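Local coordinates for collagen adhesin (Staphylococcus aureus, PDB 2F68), which binds collagen as a Staphylococcus aureus adhesin, probably by closing its domains around the triple helix in the manner of a "collagen hug", at residues S199-N204 / I256-K261; K187-G192 / K237-V242. All coordinates share one frame; numbering follows the deposited sequence.

The two contacts lie in the two facing sheets of the immunoglobulin-like collagen-binding domain, one in each. Interaction 1 joins strands 194-207 and 252-262, and interaction 2 joins strands 184-190 and 239-244. Along the chain the segments alternate: 187-192, 199-204, 237-242, 256-261. The contact centres lie about 13 Å apart, and Tyr258 of interaction 1 spans the gap. Its CE1 packs on Ile190 CD1 and its CE2 on Ile240 CD1, while OH makes a probable hydrogen bond with Asp188 OD1 and another bond with Asn272, so the sheets meet through one tyrosine that combines apolar packing with a polar tip. Ile256 CD1 against Val242 CG2 is a further apolar contact between them.

Interaction 1 (S199-N204 / I256-K261); sequences STLNIN and INYKTK
Thr200 meets Lys259 at one end of this contact, where the hydroxyl lies against the lysine backbone and CB. A chi1 of 56° sets OG1 between the threonine's own N and carbonyl carbon, turned so that it receives a weak hydrogen bond from Lys259 N at 3.4 Å; the carbonyl of Asp197 is its stronger partner. The extended lysine chain crosses the threonine side chain at about a right angle. Next along, Tyr258 CA directs its hydrogen almost straight at Thr200 O, 3.3 Å away.

Leu201 starts off away from the partner strand, but its CG lies anti to the backbone N (chi1 -152°) and the branched end turns back: CD1 reaches Ile256 CG2 at 3.9 Å, and CD2 reaches Tyr258 CB at 3.9 Å. Here strand 194-207 of the immunoglobulin-like collagen-binding domain is interrupted, and regular antiparallel pairing with strand 252-262 resumes at Ile203 and Ile256, a non-hydrogen-bonded pair. Their side chains lie alongside each other, Ile203 CG2 resting 3.8 Å from Ile256 CG1 on the buried face.

On the other face the Asn202 side chain passes slantwise over Asn257, ND2 lying 3.5 Å from Asn257 CB, the two amide planes 34° apart. The backbones join here as well: Asn257 N donates to Asn202 O over 3.3 Å. A water lies between Thr200 O and Asn257 OD1.

Interaction 2 (K187-G192 / K237-V242); sequences KDQIQG and KNTIDV
Strands 187-190 and 239-242 run antiparallel, 168° between their directions and 4.7 Å apart at closest approach, with Asp188 and Ile240 as the hydrogen-bonded pair: Asp188 N to Ile240 O is 2.8 Å and Ile240 N to Asp188 O 3.0 Å. Beyond them Ile190 N donates to Asn238 O at 2.8 Å, and Ile190 CG1 also lies against that oxygen.

On the face carrying Lys187, Gln189, Thr239 and Asp241, Asp241 OD1 rests 3.4 Å from Lys187 CG, on the aliphatic part of the lysine, and Lys187 NZ stays 6.0 Å from that oxygen. Gln189 CG packs on Thr239 CG2, and a bend at chi2 (87°) turns the amide so that NE2 donates to a water that in turn donates to Asp188 O and Asp241 OD1; NE2 is bonded to Gln275 as well.

Strand 239-244 begins with a G1 beta bulge, Asn238 and Thr239 together standing opposite the single residue Asp234, and Asn238 takes the left-handed backbone conformation. The Asn238 CB approaches Ile190 O at 3.6 Å, while its amide reaches back to Leu196 N and Gln195 OE1. On the core face Ile190 CD1 meets Ile240 CD1 at 4.2 Å, with Leu196 of strand 194-207 packed against both isoleucines.

Interaction 1 (S199-N204 / I256-K261)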
loop_
_atom_site.group_PDB
_atom_site.type_symbol
_atom_site.label_atom_id
_atom_site.label_comp_id
_atom_site.label_asym_id
_atom_site.label_seq_id
_atom_site.Cartn_x
_atom_site.Cartn_y
_atom_site.Cartn_z
ATOM N N SER A 199 6.690 9.700 15.512
ATOM C CA SER A 199 7.352 8.531 16.096
ATOM C C SER A 199 7.805 7.504 15.055
ATOM O O SER A 199 8.657 6.657 15.342
ATOM C CB SER A 199 6.438 7.865 17.130
ATOM O OG SER A 199 5.220 7.443 16.543
ATOM N N THR A 200 7.238 7.586 13.853
ATOM C CA THR A 200 7.548 6.645 12.774
ATOM C C THR A 200 8.508 7.236 11.735
ATOM O O THR A 200 8.464 6.866 10.560
ATOM C CB THR A 200 6.262 6.151 12.066
ATOM O OG1 THR A 200 5.511 7.275 11.588
ATOM C CG2 THR A 200 5.398 5.329 13.016
ATOM N N LEU A 201 9.380 8.140 12.181
ATOM C CA LEU A 201 10.311 8.839 11.294
ATOM C C LEU A 201 11.401 7.903 10.757
ATOM O O LEU A 201 11.252 7.345 9.674
ATOM C CB LEU A 201 10.918 10.063 12.003
ATOM C CG LEU A 201 11.384 11.304 11.219
ATOM C CD1 LEU A 201 12.683 11.068 10.446
ATOM C CD2 LEU A 201 10.293 11.859 10.299
ATOM N N ASN A 202 12.474 7.732 11.530
ATOM C CA ASN A 202 13.657 6.922 11.165
ATOM C C ASN A 202 14.447 7.349 9.915
ATOM O O ASN A 202 13.871 7.631 8.862
ATOM C CB ASN A 202 13.370 5.400 11.190
ATOM C CG ASN A 202 12.634 4.899 9.952
ATOM O OD1 ASN A 202 11.459 4.536 10.024
ATOM N ND2 ASN A 202 13.325 4.860 8.816
ATOM N N ILE A 203 15.772 7.390 10.054
ATOM C CA ILE A 203 16.672 7.771 8.962
ATOM C C ILE A 203 17.716 6.676 8.729
ATOM O O ILE A 203 18.362 6.215 9.674
ATOM C CB ILE A 203 17.400 9.127 9.235
ATOM C CG1 ILE A 203 16.427 10.213 9.713
ATOM C CG2 ILE A 203 18.148 9.607 7.994
ATOM C CD1 ILE A 203 16.372 10.382 11.224
ATOM N N ASN A 204 17.869 6.266 7.473
ATOM C CA ASN A 204 18.886 5.287 7.093
ATOM C C ASN A 204 20.035 5.937 6.326
ATOM O O ASN A 204 19.836 6.488 5.239
ATOM C CB ASN A 204 18.270 4.147 6.273
ATOM C CG ASN A 204 19.232 2.984 6.064
ATOM O OD1 ASN A 204 19.957 2.585 6.977
ATOM N ND2 ASN A 204 19.233 2.431 4.855
ATOM N N ILE A 256 15.146 9.016 4.284
ATOM C CA ILE A 256 14.243 9.454 5.348
ATOM C C ILE A 256 12.824 8.931 5.119
ATOM O O ILE A 256 12.108 9.395 4.226
ATOM C CB ILE A 256 14.246 10.999 5.520
ATOM C CG1 ILE A 256 15.670 11.508 5.777
ATOM C CG2 ILE A 256 13.306 11.420 6.655
ATOM C CD1 ILE A 256 15.852 13.001 5.574
ATOM N N ASN A 257 12.440 7.953 5.934
ATOM C CA ASN A 257 11.102 7.373 5.905
ATOM C C ASN A 257 10.177 8.105 6.879
ATOM O O ASN A 257 10.651 8.830 7.755
ATOM C CB ASN A 257 11.181 5.875 6.241
ATOM C CG ASN A 257 9.827 5.177 6.189
ATOM O OD1 ASN A 257 9.411 4.541 7.158
ATOM N ND2 ASN A 257 9.137 5.291 5.059
ATOM N N TYR A 258 8.866 7.943 6.693
ATOM C CA TYR A 258 7.854 8.350 7.680
ATOM C C TYR A 258 6.441 7.943 7.265
ATOM O O TYR A 258 6.119 7.902 6.076
ATOM C CB TYR A 258 7.917 9.852 8.005
ATOM C CG TYR A 258 7.688 10.783 6.836
ATOM C CD1 TYR A 258 6.405 11.223 6.509
ATOM C CD2 TYR A 258 8.757 11.244 6.070
ATOM C CE1 TYR A 258 6.192 12.087 5.443
ATOM C CE2 TYR A 258 8.553 12.107 5.000
ATOM C CZ TYR A 258 7.269 12.523 4.693
ATOM O OH TYR A 258 7.065 13.379 3.636
ATOM N N LYS A 259 5.608 7.647 8.260
ATOM C CA LYS A 259 4.226 7.233 8.031
ATOM C C LYS A 259 3.246 8.355 8.358
ATOM O O LYS A 259 3.414 9.073 9.348
ATOM C CB LYS A 259 3.891 5.988 8.858
ATOM C CG LYS A 259 4.659 4.736 8.456
ATOM C CD LYS A 259 4.311 3.563 9.359
ATOM C CE LYS A 259 5.127 2.330 9.002
ATOM N NZ LYS A 259 4.792 1.172 9.876
ATOM N N THR A 260 2.224 8.497 7.517
ATOM C CA THR A 260 1.182 9.502 7.714
ATOM C C THR A 260 -0.180 8.842 7.914
ATOM O O THR A 260 -0.655 8.100 7.050
ATOM C CB THR A 260 1.109 10.501 6.536
ATOM O OG1 THR A 260 1.041 9.784 5.298
ATOM C CG2 THR A 260 2.330 11.414 6.524
ATOM N N LYS A 261 -0.796 9.114 9.063
ATOM C CA LYS A 261 -2.109 8.569 9.405
ATOM C C LYS A 261 -3.208 9.235 8.581
ATOM O O LYS A 261 -3.318 10.463 8.556
ATOM C CB LYS A 261 -2.382 8.735 10.907
ATOM C CG LYS A 261 -3.724 8.183 11.393
ATOM C CD LYS A 261 -3.704 6.666 11.538
ATOM C CE LYS A 261 -5.036 6.143 12.050
ATOM N NZ LYS A 261 -5.017 4.666 12.241
HETATM O O HOH W 1 8.062 4.190 9.622
#

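Interaction 2 (K187-G192 / K237-V242)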
loop_
_atom_site.group_PDB
_atom_site.type_symbol
_atom_site.label_atom_id
_atom_site.label_comp_id
_atom_site.label_asym_id
_atom_site.label_seq_id
_atom_site.Cartn_x
_atom_site.Cartn_y
_atom_site.Cartn_z
ATOM N N LYS A 187 12.973 20.796 1.566
ATOM C CA LYS A 187 11.777 21.372 2.179
ATOM C C LYS A 187 10.528 20.583 1.787
ATOM O O LYS A 187 9.972 20.775 0.703
ATOM C CB LYS A 187 11.627 22.852 1.809
ATOM C CG LYS A 187 12.648 23.768 2.468
ATOM C CD LYS A 187 12.354 25.230 2.169
ATOM C CE LYS A 187 13.389 26.143 2.805
ATOM N NZ LYS A 187 13.120 27.577 2.511
ATOM N N ASP A 188 10.099 19.696 2.683
ATOM C CA ASP A 188 8.964 18.809 2.432
ATOM C C ASP A 188 7.663 19.377 2.997
ATOM O O ASP A 188 7.646 19.950 4.089
ATOM C CB ASP A 188 9.241 17.418 3.015
ATOM C CG ASP A 188 8.217 16.382 2.584
ATOM O OD1 ASP A 188 7.094 16.381 3.132
ATOM O OD2 ASP A 188 8.544 15.555 1.708
ATOM N N GLN A 189 6.583 19.215 2.236
ATOM C CA GLN A 189 5.245 19.635 2.655
ATOM C C GLN A 189 4.249 18.500 2.428
ATOM O O GLN A 189 4.071 18.038 1.297
ATOM C CB GLN A 189 4.787 20.886 1.893
ATOM C CG GLN A 189 5.697 22.107 2.022
ATOM C CD GLN A 189 6.813 22.133 0.989
ATOM O OE1 GLN A 189 6.640 21.685 -0.147
ATOM N NE2 GLN A 189 7.963 22.670 1.377
ATOM N N ILE A 190 3.612 18.052 3.506
ATOM C CA ILE A 190 2.611 16.990 3.430
ATOM C C ILE A 190 1.221 17.608 3.284
ATOM O O ILE A 190 0.799 18.412 4.119
ATOM C CB ILE A 190 2.667 16.047 4.662
ATOM C CG1 ILE A 190 4.114 15.633 4.959
ATOM C CG2 ILE A 190 1.791 14.817 4.437
ATOM C CD1 ILE A 190 4.362 15.199 6.393
ATOM N N GLN A 191 0.523 17.228 2.216
ATOM C CA GLN A 191 -0.776 17.817 1.877
ATOM C C GLN A 191 -1.912 17.298 2.764
ATOM O O GLN A 191 -1.706 16.418 3.602
ATOM C CB GLN A 191 -1.100 17.603 0.391
ATOM C CG GLN A 191 -0.032 18.116 -0.582
ATOM C CD GLN A 191 0.258 19.603 -0.435
ATOM O OE1 GLN A 191 1.403 20.004 -0.221
ATOM N NE2 GLN A 191 -0.779 20.428 -0.548
ATOM N N GLY A 192 -3.107 17.855 2.567
ATOM C CA GLY A 192 -4.279 17.528 3.381
ATOM C C GLY A 192 -4.806 16.114 3.210
ATOM O O GLY A 192 -4.506 15.440 2.221
ATOM N N LYS A 237 1.566 21.949 10.880
ATOM C CA LYS A 237 1.596 22.352 9.473
ATOM C C LYS A 237 1.965 21.206 8.527
ATOM O O LYS A 237 1.889 21.359 7.304
ATOM C CB LYS A 237 2.552 23.534 9.271
ATOM C CG LYS A 237 2.038 24.861 9.824
ATOM C CD LYS A 237 2.984 26.018 9.503
ATOM C CE LYS A 237 2.844 26.501 8.060
ATOM N NZ LYS A 237 1.535 27.169 7.802
ATOM N N ASN A 238 2.355 20.066 9.103
ATOM C CA ASN A 238 2.786 18.879 8.350
ATOM C C ASN A 238 3.931 19.160 7.370
ATOM O O ASN A 238 3.852 18.822 6.186
ATOM C CB ASN A 238 1.597 18.207 7.643
ATOM C CG ASN A 238 0.667 17.495 8.609
ATOM O OD1 ASN A 238 1.089 16.624 9.373
ATOM N ND2 ASN A 238 -0.611 17.854 8.570
ATOM N N THR A 239 4.991 19.783 7.880
ATOM C CA THR A 239 6.163 20.121 7.072
ATOM C C THR A 239 7.456 19.613 7.705
ATOM O O THR A 239 7.660 19.742 8.915
ATOM C CB THR A 239 6.285 21.646 6.832
ATOM O OG1 THR A 239 6.162 22.344 8.079
ATOM C CG2 THR A 239 5.208 22.136 5.870
ATOM N N ILE A 240 8.319 19.032 6.875
ATOM C CA ILE A 240 9.621 18.536 7.317
ATOM C C ILE A 240 10.740 19.237 6.545
ATOM O O ILE A 240 10.838 19.113 5.322
ATOM C CB ILE A 240 9.743 16.994 7.157
ATOM C CG1 ILE A 240 8.625 16.278 7.925
ATOM C CG2 ILE A 240 11.118 16.508 7.629
ATOM C CD1 ILE A 240 8.364 14.851 7.471
ATOM N N ASP A 241 11.573 19.981 7.269
ATOM C CA ASP A 241 12.702 20.690 6.671
ATOM C C ASP A 241 14.023 20.032 7.056
ATOM O O ASP A 241 14.390 19.992 8.233
ATOM C CB ASP A 241 12.693 22.168 7.077
ATOM C CG ASP A 241 11.484 22.920 6.540
ATOM O OD1 ASP A 241 11.126 22.726 5.357
ATOM O OD2 ASP A 241 10.896 23.716 7.302
ATOM N N VAL A 242 14.729 19.513 6.054
ATOM C CA VAL A 242 15.980 18.790 6.270
ATOM C C VAL A 242 17.173 19.599 5.763
ATOM O O VAL A 242 17.202 20.022 4.605
ATOM C CB VAL A 242 15.964 17.392 5.591
ATOM C CG1 VAL A 242 17.192 16.578 5.992
ATOM C CG2 VAL A 242 14.689 16.631 5.942
HETATM O O HOH W 2 8.486 22.825 4.147
HETATM O O HOH W 3 2.186 20.744 4.505
HETATM O O HOH W 4 -1.579 19.041 5.510
#